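Local coordinates for protein nucleotidyl transferase (Methanothermobacter thermautotrophicus, PDB 6PLJ) that probably transfers nucleotidyl groups as a MobA-like NTP transferase and may take part in making the pseudomurein cell wall, at residues A27-A32 / L127-D132; C78-G83 / M96-V101; G150-I155 / G203-G208; E146-S151 / P173-A178; R213-V218 / L227-H232. All coordinates share one frame; numbering follows the deposited sequence.

In the fold
Four of the five contacts reach one mixed sheet. Contact 2 pairs an outermost strand with strand 77-82, which neighbours strand 25-31 of contact 1; its centre is about 9 Å from that of contact 1, inside whose chain loop it is nested. Contact 4 sets the end of helix 138-147 on strand 174-177, antiparallel to strand 125-130. Contact 3, its centre about 7 Å from that of contact 4, starts from the same stretch (Gly150, Ser151) and continues the sheet to strands 152-157 and 205-210. Contact 5, last along the chain, its centre about 17 Å from that of contact 1, packs helix 223-236 on the preceding turn. The order matches a Rossmann-like alpha/beta nucleotidyltransferase core.

Contact 1 of 5, residues A27-A32 / L127-D132; sequences AVVAAA and LCAAGD. With EDO (1,2-ethanediol), chain F.
Val28 and Ala129 join strands 25-31 and 125-130 in parallel register, the axes of their paired parts 4.6 Å apart and 21° from parallel. Val28 N gives a hydrogen bond to Leu127 O, Val28 O takes one from Ala129 N, and Ala30 N returns to Ala129 O at 2.8 Å. A fourth bond, Gly131 N to Ala30 O (2.8 Å), carries the pairing past the end of strand 125-130. Side chains alternate between the faces. Ala27, Leu127, Val29 and Ala129 point to the side covered by Val70 and Ile63 of helix 62-72; here Val29 CG2 lies 4.4 Å from Ala129 CB. With chi1 of 178°, the other branch of Val29, CG1, swings opposite its own amide nitrogen and reaches forward to Gly131 CA at 3.8 Å. Gly131 has no side chain, which permits this close approach; a CB would clash with Ala30 O. On the other face Val28 and Ala30 meet Leu114 of helix 110-120, and Cys128 touches Met172. Ala30 O gathers several donors: besides Gly131 N, a water that also accepts from Asp132 N gives it a bond, and O2 of a 1,2-ethanediol, probably from the crystallisation liquor, adds a weak one. The diol's O1 accepts from Ala32 N at 2.9 Å. Asp132, just beyond, forms a salt bridge with Lys52. Such a parallel pair of central strands, flanked by helices 62-72 and 110-120, is characteristic of a Rossmann-like alpha/beta fold, whose ligand sites commonly lie at the C-terminal ends of the strands.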
# COMPACT_ATOMS: atom_id res chain seq x y z
N ALA A 27 0.66 5.16 -9.40
CA ALA A 27 0.62 4.37 -8.17
C ALA A 27 2.02 3.94 -7.80
O ALA A 27 2.86 3.69 -8.66
CB ALA A 27 -0.27 3.16 -8.32
N VAL A 28 2.26 3.87 -6.50
CA VAL A 28 3.49 3.32 -5.96
C VAL A 28 3.04 2.25 -4.97
O VAL A 28 2.35 2.56 -3.98
CB VAL A 28 4.34 4.39 -5.27
CG1 VAL A 28 5.50 3.75 -4.50
CG2 VAL A 28 4.86 5.39 -6.30
N VAL A 29 3.41 1.01 -5.26
CA VAL A 29 3.10 -0.12 -4.38
C VAL A 29 4.37 -0.49 -3.64
O VAL A 29 5.39 -0.84 -4.25
CB VAL A 29 2.56 -1.32 -5.18
CG1 VAL A 29 2.28 -2.50 -4.25
CG2 VAL A 29 1.30 -0.91 -5.95
N ALA A 30 4.32 -0.39 -2.32
CA ALA A 30 5.45 -0.76 -1.48
C ALA A 30 5.40 -2.27 -1.25
O ALA A 30 4.49 -2.76 -0.58
CB ALA A 30 5.41 -0.01 -0.17
N ALA A 31 6.36 -2.98 -1.82
CA ALA A 31 6.36 -4.44 -1.81
C ALA A 31 7.75 -4.95 -1.42
O ALA A 31 8.19 -5.99 -1.91
CB ALA A 31 5.93 -4.97 -3.17
N ALA A 32 8.41 -4.21 -0.54
CA ALA A 32 9.85 -4.42 -0.28
C ALA A 32 10.21 -4.88 1.12
O ALA A 32 11.37 -5.17 1.37
CB ALA A 32 10.62 -3.14 -0.58
N LEU A 127 -0.73 7.62 -5.83
CA LEU A 127 -1.52 6.69 -5.01
C LEU A 127 -0.54 5.69 -4.40
O LEU A 127 0.06 4.91 -5.13
CB LEU A 127 -2.55 5.98 -5.88
CG LEU A 127 -3.35 4.86 -5.18
CD1 LEU A 127 -4.22 5.45 -4.08
CD2 LEU A 127 -4.16 4.09 -6.21
N CYS A 128 -0.37 5.75 -3.08
CA CYS A 128 0.57 4.88 -2.36
C CYS A 128 -0.21 3.72 -1.77
O CYS A 128 -1.18 3.94 -1.04
CB CYS A 128 1.25 5.64 -1.22
SG CYS A 128 2.35 6.96 -1.80
N ALA A 129 0.21 2.50 -2.08
CA ALA A 129 -0.46 1.29 -1.60
C ALA A 129 0.54 0.32 -1.02
O ALA A 129 1.69 0.24 -1.47
CB ALA A 129 -1.23 0.62 -2.73
N ALA A 130 0.09 -0.42 -0.01
CA ALA A 130 0.89 -1.46 0.61
C ALA A 130 0.70 -2.76 -0.14
O ALA A 130 -0.42 -3.21 -0.34
CB ALA A 130 0.47 -1.63 2.05
N GLY A 131 1.81 -3.42 -0.48
CA GLY A 131 1.74 -4.70 -1.17
C GLY A 131 0.99 -5.77 -0.39
O GLY A 131 0.34 -6.62 -0.99
N ASP A 132 1.04 -5.69 0.94
CA ASP A 132 0.43 -6.67 1.83
C ASP A 132 -0.99 -6.33 2.26
O ASP A 132 -1.49 -6.88 3.23
CB ASP A 132 1.30 -6.89 3.08
CG ASP A 132 1.38 -5.68 3.98
OD1 ASP A 132 0.72 -4.65 3.72
OD2 ASP A 132 2.14 -5.76 4.98
C1 EDO F . 7.37 -1.89 1.78
O1 EDO F . 8.36 -1.75 0.97
C2 EDO F . 6.64 -3.07 1.60
O2 EDO F . 5.46 -2.85 2.31
O HOH W 1 3.62 -4.50 1.87

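Contact 2 of 5, residues C78-G83 / M96-V101; sequences CIVVTG and MDVRVV
Val80 and Val98 meet across a parallel pair that closes the beta-alpha-beta unit formed by strand 77-82, helix 86-92 and strand 99-102. Their side chains slant across one another: Val80 CG2 lies 3.9 Å from Val98 CG1, on the face where helix 62-72 brings Val67 against Val98. Cys78 joins the same cluster, its SG approaching Val98 CG1 to 4.1 Å. SG gets there by pointing opposite the backbone N (chi1 -176°). On the opposite face Val101 is the hub. Its CG2, placed between its own backbone N and carbonyl carbon by a chi1 of -66°, faces two neighbours of strand 77-82 at once, Val81 CG2 at 3.9 Å and Ile79 CG2 at 4.0 Å, each inclined to it. Arg116 and Ala120 of helix 110-120 also touch Val101. Back on the Val80 face, Thr82 and Val100 cross nearly at a right angle, with Val100 CG1 3.6 Å from Thr82 OG1; the hydroxyl finds its polar partner in Glu90 of helix 86-92. Arg99 starts out beside Ile79, but its chain bends at chi3 and the guanidinium leads away from the pair. Four backbone bonds join the strands: Arg99 N to Cys78 O, Val80 N to Arg99 O, Val101 N to Val80 O and Thr82 N to Val101 O. Before the strand begins, Asp97 centres an inverse gamma turn, and there a water accepts from Cys78 N at 2.9 Å while donating to Asp97 O at 2.7 Å.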
# COMPACT_ATOMS: atom_id res chain seq x y z
N CYS A 78 1.83 2.10 -12.74
CA CYS A 78 2.03 1.50 -11.43
C CYS A 78 3.50 1.13 -11.26
O CYS A 78 4.05 0.32 -12.02
CB CYS A 78 1.16 0.26 -11.28
SG CYS A 78 1.28 -0.47 -9.63
N ILE A 79 4.13 1.77 -10.28
CA ILE A 79 5.48 1.50 -9.84
C ILE A 79 5.38 0.52 -8.69
O ILE A 79 4.52 0.69 -7.83
CB ILE A 79 6.19 2.79 -9.36
CG1 ILE A 79 6.62 3.66 -10.56
CG2 ILE A 79 7.45 2.48 -8.56
CD1 ILE A 79 5.55 4.08 -11.51
N VAL A 80 6.22 -0.50 -8.68
CA VAL A 80 6.27 -1.42 -7.55
C VAL A 80 7.68 -1.39 -7.00
O VAL A 80 8.64 -1.57 -7.76
CB VAL A 80 5.90 -2.85 -7.92
CG1 VAL A 80 5.98 -3.74 -6.70
CG2 VAL A 80 4.51 -2.91 -8.53
N VAL A 81 7.80 -1.15 -5.70
CA VAL A 81 9.10 -1.08 -5.04
C VAL A 81 9.35 -2.41 -4.39
O VAL A 81 8.55 -2.85 -3.56
CB VAL A 81 9.15 0.05 -4.01
CG1 VAL A 81 10.54 0.17 -3.42
CG2 VAL A 81 8.74 1.37 -4.66
N THR A 82 10.47 -3.03 -4.74
CA THR A 82 10.81 -4.35 -4.23
C THR A 82 12.10 -4.28 -3.41
O THR A 82 12.81 -3.28 -3.42
CB THR A 82 10.96 -5.36 -5.39
OG1 THR A 82 11.99 -4.92 -6.28
CG2 THR A 82 9.64 -5.50 -6.16
N GLY A 83 12.37 -5.33 -2.66
CA GLY A 83 13.57 -5.37 -1.83
C GLY A 83 13.71 -6.74 -1.22
O GLY A 83 14.38 -7.62 -1.77
N MET A 96 2.85 -8.68 -15.42
CA MET A 96 1.99 -7.53 -15.16
C MET A 96 2.62 -6.24 -15.65
O MET A 96 3.84 -6.12 -15.76
CB MET A 96 1.67 -7.44 -13.67
CG MET A 96 0.97 -8.68 -13.15
SD MET A 96 0.33 -8.44 -11.49
CE MET A 96 -1.24 -7.66 -11.79
N ASP A 97 1.77 -5.27 -15.94
CA ASP A 97 2.21 -4.01 -16.53
C ASP A 97 2.63 -3.05 -15.42
O ASP A 97 1.89 -2.15 -15.05
CB ASP A 97 1.11 -3.44 -17.41
CG ASP A 97 1.54 -2.19 -18.16
OD1 ASP A 97 2.74 -1.95 -18.36
OD2 ASP A 97 0.64 -1.42 -18.53
N VAL A 98 3.80 -3.31 -14.86
CA VAL A 98 4.36 -2.49 -13.78
C VAL A 98 5.79 -2.12 -14.06
O VAL A 98 6.48 -2.80 -14.82
CB VAL A 98 4.32 -3.21 -12.41
CG1 VAL A 98 2.88 -3.44 -11.98
CG2 VAL A 98 5.08 -4.53 -12.43
N ARG A 99 6.24 -1.06 -13.40
CA ARG A 99 7.62 -0.61 -13.43
C ARG A 99 8.20 -0.92 -12.07
O ARG A 99 7.77 -0.37 -11.06
CB ARG A 99 7.65 0.90 -13.72
CG ARG A 99 9.00 1.57 -13.57
CD ARG A 99 8.95 3.02 -14.03
NE ARG A 99 8.62 3.14 -15.44
CZ ARG A 99 9.50 3.09 -16.45
NH1 ARG A 99 10.81 2.95 -16.23
NH2 ARG A 99 9.06 3.21 -17.69
N VAL A 100 9.16 -1.84 -12.05
CA VAL A 100 9.77 -2.29 -10.81
C VAL A 100 11.03 -1.50 -10.51
O VAL A 100 11.90 -1.36 -11.39
CB VAL A 100 10.13 -3.79 -10.88
CG1 VAL A 100 10.88 -4.22 -9.63
CG2 VAL A 100 8.87 -4.62 -11.07
N VAL A 101 11.14 -1.01 -9.29
CA VAL A 101 12.37 -0.41 -8.78
C VAL A 101 12.73 -1.10 -7.50
O VAL A 101 11.88 -1.35 -6.65
CB VAL A 101 12.30 1.12 -8.59
CG1 VAL A 101 12.15 1.79 -9.96
CG2 VAL A 101 11.20 1.55 -7.65
O HOH W 2 2.09 0.59 -15.15

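Contact 3 of 5, residues G150-I155 / G203-G208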
# COMPACT_ATOMS: atom_id res chain seq x y z
N GLY A 150 -2.73 18.83 -4.83
CA GLY A 150 -1.41 19.32 -4.42
C GLY A 150 -1.21 19.46 -2.92
O GLY A 150 -0.15 19.09 -2.40
N SER A 151 -2.22 19.96 -2.22
CA SER A 151 -2.12 20.21 -0.78
C SER A 151 -3.07 19.37 0.08
O SER A 151 -3.21 19.64 1.26
CB SER A 151 -2.36 21.70 -0.53
OG SER A 151 -1.37 22.44 -1.21
N THR A 152 -3.75 18.40 -0.52
CA THR A 152 -4.65 17.52 0.24
C THR A 152 -4.19 16.09 0.12
O THR A 152 -3.93 15.60 -0.98
CB THR A 152 -6.09 17.62 -0.28
OG1 THR A 152 -6.49 19.00 -0.23
CG2 THR A 152 -7.05 16.79 0.57
N VAL A 153 -4.09 15.44 1.28
CA VAL A 153 -3.79 14.02 1.35
C VAL A 153 -5.11 13.32 1.59
O VAL A 153 -5.92 13.76 2.42
CB VAL A 153 -2.79 13.71 2.47
CG1 VAL A 153 -2.50 12.21 2.54
CG2 VAL A 153 -1.48 14.48 2.27
N SER A 154 -5.36 12.25 0.83
CA SER A 154 -6.55 11.45 1.00
C SER A 154 -6.10 10.08 1.45
O SER A 154 -5.00 9.64 1.12
CB SER A 154 -7.32 11.36 -0.31
OG SER A 154 -6.52 10.75 -1.30
N ILE A 155 -6.93 9.41 2.23
CA ILE A 155 -6.50 8.17 2.89
C ILE A 155 -7.69 7.28 3.19
O ILE A 155 -8.80 7.78 3.39
CB ILE A 155 -5.73 8.52 4.18
CG1 ILE A 155 -5.04 7.29 4.77
CG2 ILE A 155 -6.63 9.23 5.20
CD1 ILE A 155 -3.96 7.68 5.74
N GLY A 203 -0.78 21.20 9.72
CA GLY A 203 -1.97 21.80 9.13
C GLY A 203 -2.30 21.27 7.74
O GLY A 203 -3.14 21.84 7.05
N VAL A 204 -1.65 20.17 7.35
CA VAL A 204 -1.94 19.52 6.07
C VAL A 204 -3.35 18.97 6.16
O VAL A 204 -3.69 18.33 7.16
CB VAL A 204 -0.97 18.35 5.78
CG1 VAL A 204 -1.38 17.61 4.51
CG2 VAL A 204 0.47 18.84 5.70
N ARG A 205 -4.14 19.20 5.12
CA ARG A 205 -5.53 18.74 5.09
C ARG A 205 -5.48 17.23 4.79
O ARG A 205 -4.84 16.83 3.83
CB ARG A 205 -6.38 19.45 4.03
CG ARG A 205 -6.12 20.94 3.76
CD ARG A 205 -5.81 21.80 4.97
NE ARG A 205 -6.89 21.88 5.95
CZ ARG A 205 -6.81 22.59 7.07
NH1 ARG A 205 -5.71 23.27 7.35
NH2 ARG A 205 -7.83 22.62 7.92
N LEU A 206 -6.10 16.44 5.65
CA LEU A 206 -6.14 14.98 5.49
C LEU A 206 -7.60 14.57 5.34
O LEU A 206 -8.39 14.77 6.28
CB LEU A 206 -5.51 14.31 6.70
CG LEU A 206 -5.43 12.78 6.71
CD1 LEU A 206 -4.58 12.29 5.53
CD2 LEU A 206 -4.88 12.28 8.03
N TYR A 207 -7.98 14.04 4.17
CA TYR A 207 -9.36 13.61 3.92
C TYR A 207 -9.50 12.10 4.00
O TYR A 207 -8.87 11.36 3.22
CB TYR A 207 -9.88 14.10 2.56
CG TYR A 207 -11.35 13.84 2.38
CD1 TYR A 207 -12.29 14.70 2.96
CD2 TYR A 207 -11.81 12.73 1.70
CE1 TYR A 207 -13.65 14.46 2.82
CE2 TYR A 207 -13.17 12.47 1.56
CZ TYR A 207 -14.08 13.36 2.13
OH TYR A 207 -15.43 13.13 2.00
N GLY A 208 -10.33 11.63 4.93
CA GLY A 208 -10.60 10.21 5.08
C GLY A 208 -11.71 9.73 4.17
O GLY A 208 -12.78 10.34 4.08
O HOH W 3 -2.65 20.94 3.28
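Leu206 leans across to strand 152-157 and packs between Val153 and Ile155. Its CB leaves strand 205-210 on the face shared with those two residues, and a chi1 of -179° sets CG opposite the backbone N. CG comes within 4.0 Å of Ile155 CG2. From there CD1 makes the closest approach, 3.6 Å to Val153 CG1 and 3.7 Å to Ile155 CG2, so this one methyl touches both neighbours. Val153 uses its second branch as well, CG2 resting 3.9 Å from Val204 CG1. Met199, Leu196 and Leu200 of helix 192-201 cover this apolar face. The strands run parallel, with Val153 N bonded to Arg205 O and Tyr207 N to Val153 O at 2.7 Å, both straight (170° at the hydrogen); the third bond, Ile155 N to Tyr207 O, is bent there to 141°. Towards Ser151 the pairing opens, and a water accepts from Arg205 N. On the other face, Tyr207 stacks on the ring of His147 and meets Trp163 edge-to-face. The two faces thus differ in chemistry: hydrocarbon seals the sheet against helix 192-201, whereas aromatic rings gather on the reverse. Between them three backbone bonds satisfy part of the buried polar backbone, and bonds to Ala175, Leu164, Val209 and Gly162 serve further groups of it.

Contact 4 of 5, residues E146-S151 / P173-A178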
# COMPACT_ATOMS: atom_id res chain seq x y z
N GLU A 146 -8.97 10.23 -6.28
CA GLU A 146 -9.79 11.38 -6.71
C GLU A 146 -9.84 12.53 -5.72
O GLU A 146 -10.04 13.68 -6.12
CB GLU A 146 -11.23 10.93 -6.99
CG GLU A 146 -11.41 10.11 -8.25
CD GLU A 146 -12.79 9.45 -8.32
OE1 GLU A 146 -13.51 9.44 -7.29
OE2 GLU A 146 -13.15 8.96 -9.40
N HIS A 147 -9.68 12.23 -4.43
CA HIS A 147 -9.74 13.23 -3.36
C HIS A 147 -8.40 13.90 -3.04
O HIS A 147 -8.36 14.84 -2.25
CB HIS A 147 -10.31 12.61 -2.08
CG HIS A 147 -11.80 12.56 -2.04
ND1 HIS A 147 -12.57 13.65 -1.70
CD2 HIS A 147 -12.66 11.55 -2.30
CE1 HIS A 147 -13.85 13.32 -1.74
NE2 HIS A 147 -13.93 12.05 -2.11
N ALA A 148 -7.31 13.41 -3.63
CA ALA A 148 -6.00 14.00 -3.42
C ALA A 148 -5.85 15.20 -4.35
O ALA A 148 -6.45 15.23 -5.42
CB ALA A 148 -4.92 12.97 -3.71
N ASP A 149 -5.07 16.17 -3.92
CA ASP A 149 -4.60 17.24 -4.81
C ASP A 149 -3.26 17.73 -4.29
O ASP A 149 -2.69 17.09 -3.41
CB ASP A 149 -5.66 18.35 -4.98
CG ASP A 149 -5.91 19.17 -3.73
OD1 ASP A 149 -5.10 19.20 -2.78
OD2 ASP A 149 -6.96 19.85 -3.70
N GLY A 150 -2.73 18.83 -4.83
CA GLY A 150 -1.41 19.32 -4.42
C GLY A 150 -1.21 19.46 -2.92
O GLY A 150 -0.15 19.09 -2.40
N SER A 151 -2.22 19.96 -2.22
CA SER A 151 -2.12 20.21 -0.78
C SER A 151 -3.07 19.37 0.08
O SER A 151 -3.21 19.64 1.26
CB SER A 151 -2.36 21.70 -0.53
OG SER A 151 -1.37 22.44 -1.21
N PRO A 173 -4.15 2.52 2.06
CA PRO A 173 -3.56 3.33 0.98
C PRO A 173 -3.86 4.81 1.19
O PRO A 173 -4.79 5.18 1.91
CB PRO A 173 -4.27 2.82 -0.26
CG PRO A 173 -5.58 2.36 0.25
CD PRO A 173 -5.31 1.75 1.57
N LEU A 174 -3.06 5.66 0.56
CA LEU A 174 -3.28 7.10 0.60
C LEU A 174 -2.92 7.65 -0.75
O LEU A 174 -2.26 6.98 -1.55
CB LEU A 174 -2.45 7.77 1.72
CG LEU A 174 -0.93 7.66 1.65
CD1 LEU A 174 -0.31 8.64 0.65
CD2 LEU A 174 -0.29 7.84 3.02
N ALA A 175 -3.35 8.87 -1.02
CA ALA A 175 -2.92 9.56 -2.23
C ALA A 175 -2.58 10.99 -1.86
O ALA A 175 -3.20 11.58 -0.98
CB ALA A 175 -3.98 9.51 -3.30
N ALA A 176 -1.60 11.54 -2.56
CA ALA A 176 -1.16 12.90 -2.27
C ALA A 176 -0.42 13.45 -3.46
O ALA A 176 0.06 12.70 -4.31
CB ALA A 176 -0.26 12.92 -1.05
N GLY A 177 -0.27 14.76 -3.48
CA GLY A 177 0.63 15.40 -4.43
C GLY A 177 2.05 14.88 -4.31
O GLY A 177 2.55 14.65 -3.21
N ALA A 178 2.69 14.66 -5.46
CA ALA A 178 4.06 14.17 -5.48
C ALA A 178 5.01 15.13 -4.77
O ALA A 178 5.86 14.69 -4.01
CB ALA A 178 4.53 13.90 -6.91
O HOH W 4 -1.10 16.38 -1.27
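Ala148 and Ala175 provide the apolar part of this contact, where the chain leaving helix 138-147 passes strand 174-177. The CB atoms of Ala148 and Ala175 meet at 3.6 Å, and Ala148 CB also sits 3.5 Å from Ala175 O. Ile125 and Ser154 touch the same Ala148 methyl, setting it against the sheet. The polar part begins at the next residue, Asp149. Gly177 N sends a weak, bent hydrogen bond to Asp149 O (3.4 Å, 127° at the hydrogen); the same N-H is also accepted by a water, 2.9 Å from Gly177 N, which probably donates to Asp149 O at 2.8 Å. Backbone shape forms the third element: Gly177 occupies the N-cap position of helix 178-184, and a CB there would collide with Gly150 O. Within the turn, Asp149 OD1 accepts a weak bond from Ser151 N and a firmer one involving Thr152 OG1, which ties the turn to the start of the next strand. Since the direct bond is poor and the touching side chains are mere methyls, the join probably depends on close backbone approach, perhaps aided by the water between the amide of Gly177 and the carbonyl of Asp149.

Contact 5 of 5, residues R213-V218 / L227-H232. With EDO (1,2-ethanediol), chain E.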
# COMPACT_ATOMS: atom_id res chain seq x y z
N ARG A 213 -15.64 -1.99 2.64
CA ARG A 213 -15.79 -3.11 3.57
C ARG A 213 -14.59 -2.96 4.53
O ARG A 213 -13.51 -2.60 4.05
CB ARG A 213 -15.68 -4.46 2.84
CG ARG A 213 -16.44 -4.67 1.52
CD ARG A 213 -17.81 -5.29 1.71
NE ARG A 213 -18.64 -5.16 0.52
CZ ARG A 213 -18.85 -6.14 -0.36
NH1 ARG A 213 -19.63 -5.92 -1.40
NH2 ARG A 213 -18.29 -7.32 -0.19
N PRO A 214 -14.75 -3.24 5.84
CA PRO A 214 -13.57 -3.14 6.73
C PRO A 214 -12.39 -4.04 6.38
O PRO A 214 -11.26 -3.74 6.77
CB PRO A 214 -14.14 -3.53 8.09
CG PRO A 214 -15.54 -3.04 8.01
CD PRO A 214 -15.99 -3.38 6.62
N ILE A 215 -12.63 -5.12 5.65
CA ILE A 215 -11.55 -5.99 5.18
C ILE A 215 -10.50 -5.19 4.39
O ILE A 215 -9.32 -5.55 4.37
CB ILE A 215 -12.11 -7.15 4.33
CG1 ILE A 215 -11.06 -8.26 4.16
CG2 ILE A 215 -12.65 -6.66 2.99
CD1 ILE A 215 -10.73 -8.98 5.43
N GLU A 216 -10.92 -4.10 3.77
CA GLU A 216 -9.98 -3.26 2.99
C GLU A 216 -8.85 -2.68 3.84
O GLU A 216 -7.76 -2.42 3.32
CB GLU A 216 -10.74 -2.13 2.28
CG GLU A 216 -11.74 -2.64 1.25
CD GLU A 216 -12.33 -1.53 0.41
OE1 GLU A 216 -12.55 -0.43 0.93
OE2 GLU A 216 -12.57 -1.79 -0.79
N LEU A 217 -9.09 -2.51 5.14
CA LEU A 217 -8.09 -1.98 6.06
C LEU A 217 -7.06 -3.01 6.53
O LEU A 217 -6.10 -2.64 7.20
CB LEU A 217 -8.79 -1.39 7.29
CG LEU A 217 -9.52 -0.08 7.04
CD1 LEU A 217 -10.74 0.08 7.95
CD2 LEU A 217 -8.56 1.08 7.21
N VAL A 218 -7.26 -4.28 6.20
CA VAL A 218 -6.43 -5.33 6.75
C VAL A 218 -5.13 -5.48 5.98
O VAL A 218 -5.13 -5.88 4.81
CB VAL A 218 -7.17 -6.69 6.77
CG1 VAL A 218 -6.26 -7.80 7.30
CG2 VAL A 218 -8.43 -6.59 7.63
N LEU A 227 -5.61 -15.16 6.53
CA LEU A 227 -6.73 -16.10 6.49
C LEU A 227 -8.05 -15.35 6.42
O LEU A 227 -8.96 -15.77 5.71
CB LEU A 227 -6.72 -17.04 7.68
CG LEU A 227 -5.50 -17.96 7.76
CD1 LEU A 227 -5.55 -18.75 9.06
CD2 LEU A 227 -5.42 -18.88 6.56
N ARG A 228 -8.13 -14.23 7.13
CA ARG A 228 -9.30 -13.36 7.09
C ARG A 228 -9.55 -12.82 5.67
O ARG A 228 -10.66 -12.83 5.17
CB ARG A 228 -9.14 -12.23 8.09
CG ARG A 228 -10.30 -11.27 8.14
CD ARG A 228 -10.04 -10.14 9.10
NE ARG A 228 -11.13 -9.17 9.01
CZ ARG A 228 -11.18 -8.01 9.64
NH1 ARG A 228 -10.19 -7.61 10.44
NH2 ARG A 228 -12.24 -7.22 9.46
N ILE A 229 -8.49 -12.35 5.02
CA ILE A 229 -8.59 -11.86 3.66
C ILE A 229 -8.97 -13.00 2.71
O ILE A 229 -9.83 -12.83 1.86
CB ILE A 229 -7.28 -11.18 3.22
CG1 ILE A 229 -7.11 -9.87 3.98
CG2 ILE A 229 -7.27 -10.97 1.71
CD1 ILE A 229 -5.70 -9.33 3.97
N ARG A 230 -8.32 -14.14 2.87
CA ARG A 230 -8.60 -15.28 1.99
C ARG A 230 -10.08 -15.67 2.11
O ARG A 230 -10.67 -15.95 1.13
CB ARG A 230 -7.66 -16.46 2.31
CG ARG A 230 -7.91 -17.71 1.49
CD ARG A 230 -6.98 -18.85 1.90
NE ARG A 230 -7.52 -19.58 3.03
CZ ARG A 230 -6.90 -20.56 3.69
NH1 ARG A 230 -7.50 -21.13 4.72
NH2 ARG A 230 -5.68 -20.94 3.35
N ASP A 231 -10.60 -15.69 3.32
CA ASP A 231 -12.02 -16.03 3.53
C ASP A 231 -12.95 -15.06 2.80
O ASP A 231 -13.97 -15.47 2.23
CB ASP A 231 -12.37 -16.08 5.01
CG ASP A 231 -11.77 -17.30 5.72
OD1 ASP A 231 -11.29 -18.24 5.06
OD2 ASP A 231 -11.77 -17.28 6.97
N HIS A 232 -12.60 -13.77 2.82
CA HIS A 232 -13.36 -12.77 2.08
C HIS A 232 -13.34 -13.02 0.57
O HIS A 232 -14.37 -12.95 -0.09
CB HIS A 232 -12.81 -11.38 2.39
CG HIS A 232 -13.21 -10.31 1.44
ND1 HIS A 232 -14.50 -9.85 1.34
CD2 HIS A 232 -12.48 -9.58 0.57
CE1 HIS A 232 -14.55 -8.88 0.44
NE2 HIS A 232 -13.33 -8.70 -0.04
C1 EDO E . -9.55 -19.33 9.31
O1 EDO E . -10.27 -19.21 8.08
C2 EDO E . -9.75 -18.05 10.12
O2 EDO E . -10.15 -17.00 9.23
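Ile215 in the 3-10 turn and Val218 just after it press on helix 223-236, while arginines flank the contact at the surface. The tight part centres on Ile215. Its CG2, put between the backbone N and the carbonyl carbon by a chi1 of -165°, stands over the middle of the His232 ring, 3.7 Å from the centroid and 9° off the ring normal, a CH-pi contact. The other branch carries CD1 to Ile229 CG1 at 4.0 Å and to the aliphatic part of Arg228, 3.6 Å from its CG. Val218 completes the wedge: its CG1 lies 3.7 Å from Ile229 CD1, the two side chains passing in opposite directions. Pro134, Ile220 and Leu57 add to the apolar surroundings of Ile229. Arg228 is a close but exposed cover: fully extended, it lays one face of its guanidinium against Val218 CG2, 3.5 Å from NH1. The looser part is at Arg213, whose NH2 comes only to 4.1 Å from His232 CE1, near the ring plane, its guanidinium turned 88° against the imidazole. An alanine in place of His232 removes the ring under Ile215 CG2 and would probably open a gap there, with the isoleucine freer to shift. Away from this interface, Asp231 OD2 accepts from both hydroxyls of a 1,2-ethanediol. Across the two segments the hold is dispersion and CH-pi contact, so it depends on shape; the bonding inside each segment, such as Val218 N to Ile215 O, keeps those shapes.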